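Local coordinates for immunity protein (Neisseria meningitidis, PDB 4Q7O) that probably protects its own cell by binding and neutralising the cognate toxin of a contact-dependent growth-inhibition system, at residues F78-K83 and I101-L106; Y60-A65 and P85-S90. All coordinates share one frame; numbering follows the deposited sequence.

In the fold
Both contacts gather on one four-stranded antiparallel sheet, with centres about 8 Å apart. Contact 2 pairs its two inner strands, 58-62 and 86-91; contact 1 lays the turns of 78-83, part of the loop between those strands, over the outer strand 98-103, just where it passes into helix 104-121. Strand 86-91 is common ground: Ile87 N lies 2.9 Å from Ile102 O, and Ile104 N lies 2.9 Å from Pro85 O, both probable hydrogen bonds. The side chain of Ile63 reaches Ile81 and Ile101, bringing the contacts together. A formic acid molecule, probably from crystallisation, sits about 3 Å from the Glu61 side chain.

Contact 1: F78-K83 and I101-L106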
# COMPACT_ATOMS: atom_id res chain seq x y z
N PHE B 78 6.77 8.64 -14.05
CA PHE B 78 7.57 8.69 -15.28
C PHE B 78 8.35 10.00 -15.41
O PHE B 78 9.51 10.01 -15.83
CB PHE B 78 6.69 8.49 -16.51
CG PHE B 78 7.42 8.66 -17.80
CD1 PHE B 78 8.28 7.67 -18.25
CD2 PHE B 78 7.24 9.80 -18.58
CE1 PHE B 78 8.96 7.81 -19.44
CE2 PHE B 78 7.92 9.94 -19.77
CZ PHE B 78 8.78 8.95 -20.20
N GLU B 79 7.71 11.10 -15.03
CA GLU B 79 8.33 12.41 -15.19
C GLU B 79 9.63 12.62 -14.40
O GLU B 79 10.40 13.54 -14.70
CB GLU B 79 7.31 13.52 -14.91
CG GLU B 79 6.18 13.57 -15.94
CD GLU B 79 5.25 14.75 -15.75
OE1 GLU B 79 4.33 14.92 -16.58
OE2 GLU B 79 5.43 15.51 -14.77
N TYR B 80 9.88 11.77 -13.39
CA TYR B 80 11.13 11.88 -12.64
C TYR B 80 12.35 11.51 -13.47
O TYR B 80 13.44 12.02 -13.21
CB TYR B 80 11.11 11.02 -11.37
CG TYR B 80 10.15 11.48 -10.30
CD1 TYR B 80 10.28 12.74 -9.71
CD2 TYR B 80 9.13 10.66 -9.85
CE1 TYR B 80 9.41 13.17 -8.73
CE2 TYR B 80 8.26 11.07 -8.85
CZ TYR B 80 8.41 12.33 -8.30
OH TYR B 80 7.55 12.76 -7.31
N ILE B 81 12.18 10.62 -14.45
CA ILE B 81 13.34 10.06 -15.14
C ILE B 81 14.19 11.15 -15.79
O ILE B 81 15.42 11.14 -15.68
CB ILE B 81 12.94 8.98 -16.18
CG1 ILE B 81 12.18 7.84 -15.52
CG2 ILE B 81 14.18 8.45 -16.88
CD1 ILE B 81 11.56 6.86 -16.50
N ASP B 82 13.54 12.10 -16.45
CA ASP B 82 14.26 13.19 -17.11
C ASP B 82 14.90 14.18 -16.14
O ASP B 82 15.76 14.97 -16.53
CB ASP B 82 13.33 13.93 -18.09
CG ASP B 82 14.06 14.96 -18.92
OD1 ASP B 82 14.87 14.57 -19.78
OD2 ASP B 82 13.83 16.17 -18.70
N LYS B 83 14.49 14.14 -14.87
CA LYS B 83 14.93 15.13 -13.89
C LYS B 83 16.06 14.66 -12.98
O LYS B 83 16.89 15.47 -12.55
CB LYS B 83 13.75 15.58 -13.03
CG LYS B 83 12.56 16.09 -13.83
CD LYS B 83 11.39 16.47 -12.93
CE LYS B 83 10.21 16.98 -13.75
NZ LYS B 83 9.15 17.61 -12.90
N ILE B 101 7.35 4.98 -10.10
CA ILE B 101 8.72 5.46 -10.28
C ILE B 101 8.96 6.64 -9.35
O ILE B 101 8.12 7.54 -9.25
CB ILE B 101 8.98 5.86 -11.74
CG1 ILE B 101 8.93 4.61 -12.63
CG2 ILE B 101 10.30 6.59 -11.87
CD1 ILE B 101 8.77 4.92 -14.12
N ILE B 102 10.10 6.64 -8.66
CA ILE B 102 10.48 7.74 -7.79
C ILE B 102 11.98 8.05 -7.95
O ILE B 102 12.72 7.21 -8.45
CB ILE B 102 10.16 7.45 -6.30
CG1 ILE B 102 10.76 6.11 -5.86
CG2 ILE B 102 8.67 7.49 -6.06
CD1 ILE B 102 10.60 5.83 -4.36
N PRO B 103 12.42 9.24 -7.52
CA PRO B 103 13.87 9.48 -7.54
C PRO B 103 14.60 8.52 -6.60
O PRO B 103 14.06 8.14 -5.56
CB PRO B 103 13.99 10.91 -7.01
CG PRO B 103 12.65 11.54 -7.28
CD PRO B 103 11.67 10.42 -7.06
N ILE B 104 15.82 8.15 -6.95
CA ILE B 104 16.63 7.29 -6.10
C ILE B 104 16.83 7.88 -4.70
O ILE B 104 16.82 7.16 -3.71
CB ILE B 104 17.97 6.93 -6.78
CG1 ILE B 104 17.71 5.96 -7.94
CG2 ILE B 104 18.94 6.31 -5.79
CD1 ILE B 104 18.91 5.73 -8.83
N ASN B 105 16.97 9.20 -4.60
CA ASN B 105 17.13 9.81 -3.28
C ASN B 105 15.94 9.51 -2.38
O ASN B 105 16.10 9.18 -1.20
CB ASN B 105 17.29 11.33 -3.40
CG ASN B 105 18.63 11.74 -3.93
OD1 ASN B 105 19.57 10.94 -3.99
ND2 ASN B 105 18.75 13.01 -4.31
N LEU B 106 14.74 9.65 -2.93
CA LEU B 106 13.53 9.34 -2.16
C LEU B 106 13.46 7.85 -1.84
O LEU B 106 13.07 7.48 -0.74
CB LEU B 106 12.28 9.81 -2.90
CG LEU B 106 10.95 9.47 -2.21
CD1 LEU B 106 10.85 10.09 -0.82
CD2 LEU B 106 9.78 9.89 -3.06
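The Tyr80 ring lies over the pyrrolidine of Pro103, covering the residue that ends strand 98-103 and occupies the N-cap position of helix 104-121. This is the edge of a four-stranded antiparallel sheet, overlaid by the long loop between strands 58-62 and 86-91, whose 78-83 part winds through helical backbone angles. Two backbone bonds, Ile81 N to Phe78 O and Lys83 N to Tyr80 O, hold its turns. The overlap is a CH-pi contact: Pro103 CD stands 3.6 Å from the centroid of the Tyr80 ring, only 6° off its normal, while Pro103 CG sits toward one side, 3.6 Å from Tyr80 CD1. With Tyr80 CG anti to the carbonyl carbon (chi1 -69°), the ring swings across to the proline, and its flank also meets the strand backbone. Ile101 O approaches the ring edge near its plane, 3.3 Å from Tyr80 CD2. This buried carbonyl has no hydrogen-bond partner in the model; the weakly positive aromatic C-H rim probably offers it modest electrostatic compensation. Ile102 CA approaches the same ring obliquely.

Beside Tyr80 the contact is between aliphatic atoms. Ile101 points toward the loop, its CG1 anti to the carbonyl carbon (chi1 -67°), and its terminal methyl meets Phe78 CA. Ile102 faces away, onto Ala107 and Tyr110 of helix 104-121, so neighbouring strand residues serve opposite sides of the sheet: loop on one, helix on the other. Backbone bonds from Ile101 to Asn76 and from Ile102 to Ile87 tie the outer strand to the loop and to the next strand. The two isoleucines cross at their ends, Ile81 CD1 lying 4.1 Å from Ile101 CD1.

Contact 2: Y60-A65 and P85-S90; sequences YEKIDA and PSIYFS
Glu61 and Tyr88 form the hydrogen-bonded pair of an antiparallel ladder between strands 58-62 and 86-91, the two inner strands of the sheet. Glu61 N gives its hydrogen to Tyr88 O at 2.9 Å, in the carbonyl plane; the return bond from Tyr88 N to Glu61 O is straighter at the hydrogen (170°), but its donor is tilted from the carbonyl plane. Past the pair of Lys62 and Ile87, Ile63 N reaches Ser86 O at 2.9 Å. A CA-H...O contact from Tyr60 CA adds a second approach to Tyr88 O.

Two waters extend the polar link where the strands part. One donates to Ile63 O and accepts from Ser86 N; the other donates to both Ile63 O and Ser86 O, so each bridges the two segments.

Apolar contacts divide between the faces. On the side of Tyr60, Lys62, Ile87 and Phe89, Tyr60 CB lies over the Phe89 ring, 3.8 Å from its centroid and offset toward the rim, a CH-pi contact. Tyr60 CG sits between the backbone N and the carbonyl carbon (chi1 63°), turning the ring obliquely to that of Phe89, with planes at 48°. Ile87 CD1 comes within 3.8 Å of Tyr60 CD1 and also meets Lys62 CG. Helix 104-121 covers this face, Phe111 touching both aromatic rings. On the side of Glu61 and Tyr88, Ile63 CG1 packs 4.0 Å from Tyr88 CB.

Three polar side-chain ends bond outside the pair of segments: Tyr60 OH to Cys43 O, Lys62 NZ to Ile47 O, and Tyr88 OH to Glu99. The strands are thus joined by main-chain bonds, water bridges and apolar side-chain contacts, leaving these polar ends to tie the ladder to its surroundings.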
# COMPACT_ATOMS: atom_id res chain seq x y z
N TYR B 60 12.11 -4.11 -7.62
CA TYR B 60 12.58 -2.78 -8.01
C TYR B 60 13.75 -2.90 -8.96
O TYR B 60 14.46 -3.91 -8.98
CB TYR B 60 12.94 -1.89 -6.81
CG TYR B 60 14.08 -2.39 -5.94
CD1 TYR B 60 15.41 -2.28 -6.35
CD2 TYR B 60 13.82 -2.97 -4.70
CE1 TYR B 60 16.46 -2.74 -5.55
CE2 TYR B 60 14.86 -3.43 -3.89
CZ TYR B 60 16.17 -3.32 -4.32
OH TYR B 60 17.22 -3.77 -3.54
N GLU B 61 13.97 -1.85 -9.74
CA GLU B 61 15.10 -1.78 -10.63
C GLU B 61 15.43 -0.31 -10.84
O GLU B 61 14.55 0.47 -11.23
CB GLU B 61 14.77 -2.46 -11.95
CG GLU B 61 15.90 -2.58 -12.94
CD GLU B 61 15.43 -3.17 -14.26
OE1 GLU B 61 14.19 -3.26 -14.45
OE2 GLU B 61 16.28 -3.54 -15.09
N LYS B 62 16.66 0.09 -10.56
CA LYS B 62 17.11 1.42 -10.95
C LYS B 62 16.95 1.57 -12.46
O LYS B 62 17.21 0.63 -13.22
CB LYS B 62 18.56 1.64 -10.55
CG LYS B 62 18.76 1.77 -9.06
CD LYS B 62 20.21 2.09 -8.73
CE LYS B 62 20.38 2.32 -7.24
NZ LYS B 62 21.80 2.59 -6.86
N ILE B 63 16.51 2.75 -12.89
CA ILE B 63 16.23 2.97 -14.30
C ILE B 63 17.48 3.44 -15.01
O ILE B 63 18.08 4.45 -14.64
CB ILE B 63 15.09 3.98 -14.47
CG1 ILE B 63 13.78 3.37 -13.95
CG2 ILE B 63 14.94 4.39 -15.93
CD1 ILE B 63 12.63 4.33 -13.87
N ASP B 64 17.88 2.69 -16.04
CA ASP B 64 19.00 3.08 -16.87
C ASP B 64 18.50 4.04 -17.93
O ASP B 64 17.93 3.62 -18.94
CB ASP B 64 19.61 1.85 -17.54
CG ASP B 64 20.86 2.17 -18.33
OD1 ASP B 64 21.14 3.36 -18.58
OD2 ASP B 64 21.55 1.21 -18.72
N ALA B 65 18.73 5.33 -17.72
CA ALA B 65 18.24 6.35 -18.64
C ALA B 65 19.03 6.43 -19.95
O ALA B 65 18.70 7.24 -20.82
CB ALA B 65 18.18 7.72 -17.96
N PRO B 85 18.29 10.75 -11.35
CA PRO B 85 18.38 9.28 -11.28
C PRO B 85 17.16 8.72 -10.55
O PRO B 85 16.84 9.15 -9.43
CB PRO B 85 19.66 9.05 -10.46
CG PRO B 85 20.51 10.28 -10.78
CD PRO B 85 19.51 11.41 -10.87
N SER B 86 16.50 7.77 -11.19
CA SER B 86 15.22 7.27 -10.72
C SER B 86 15.19 5.75 -10.63
O SER B 86 16.07 5.06 -11.14
CB SER B 86 14.08 7.77 -11.62
OG SER B 86 13.97 9.18 -11.56
N ILE B 87 14.15 5.24 -10.00
CA ILE B 87 14.03 3.81 -9.76
C ILE B 87 12.58 3.38 -9.90
O ILE B 87 11.65 4.10 -9.51
CB ILE B 87 14.63 3.46 -8.38
CG1 ILE B 87 14.45 1.97 -8.05
CG2 ILE B 87 14.08 4.38 -7.28
CD1 ILE B 87 15.30 1.52 -6.88
N TYR B 88 12.39 2.21 -10.49
CA TYR B 88 11.09 1.62 -10.75
C TYR B 88 10.74 0.58 -9.71
O TYR B 88 11.56 -0.27 -9.39
CB TYR B 88 11.13 0.98 -12.14
CG TYR B 88 9.97 0.09 -12.50
CD1 TYR B 88 8.80 0.61 -13.05
CD2 TYR B 88 10.06 -1.28 -12.35
CE1 TYR B 88 7.75 -0.22 -13.42
CE2 TYR B 88 9.02 -2.11 -12.72
CZ TYR B 88 7.87 -1.58 -13.24
OH TYR B 88 6.84 -2.41 -13.61
N PHE B 89 9.52 0.65 -9.18
CA PHE B 89 8.99 -0.37 -8.28
C PHE B 89 7.73 -0.95 -8.87
O PHE B 89 6.93 -0.24 -9.48
CB PHE B 89 8.63 0.24 -6.92
CG PHE B 89 9.81 0.58 -6.09
CD1 PHE B 89 10.50 1.77 -6.30
CD2 PHE B 89 10.22 -0.27 -5.07
CE1 PHE B 89 11.59 2.10 -5.51
CE2 PHE B 89 11.31 0.06 -4.27
CZ PHE B 89 12.00 1.24 -4.49
N SER B 90 7.51 -2.24 -8.66
CA SER B 90 6.20 -2.80 -8.95
C SER B 90 5.80 -3.85 -7.94
O SER B 90 6.65 -4.52 -7.35
CB SER B 90 6.13 -3.35 -10.37
OG SER B 90 6.83 -4.56 -10.48
O HOH W 1 17.06 7.11 -13.87
O HOH W 2 18.77 5.40 -12.05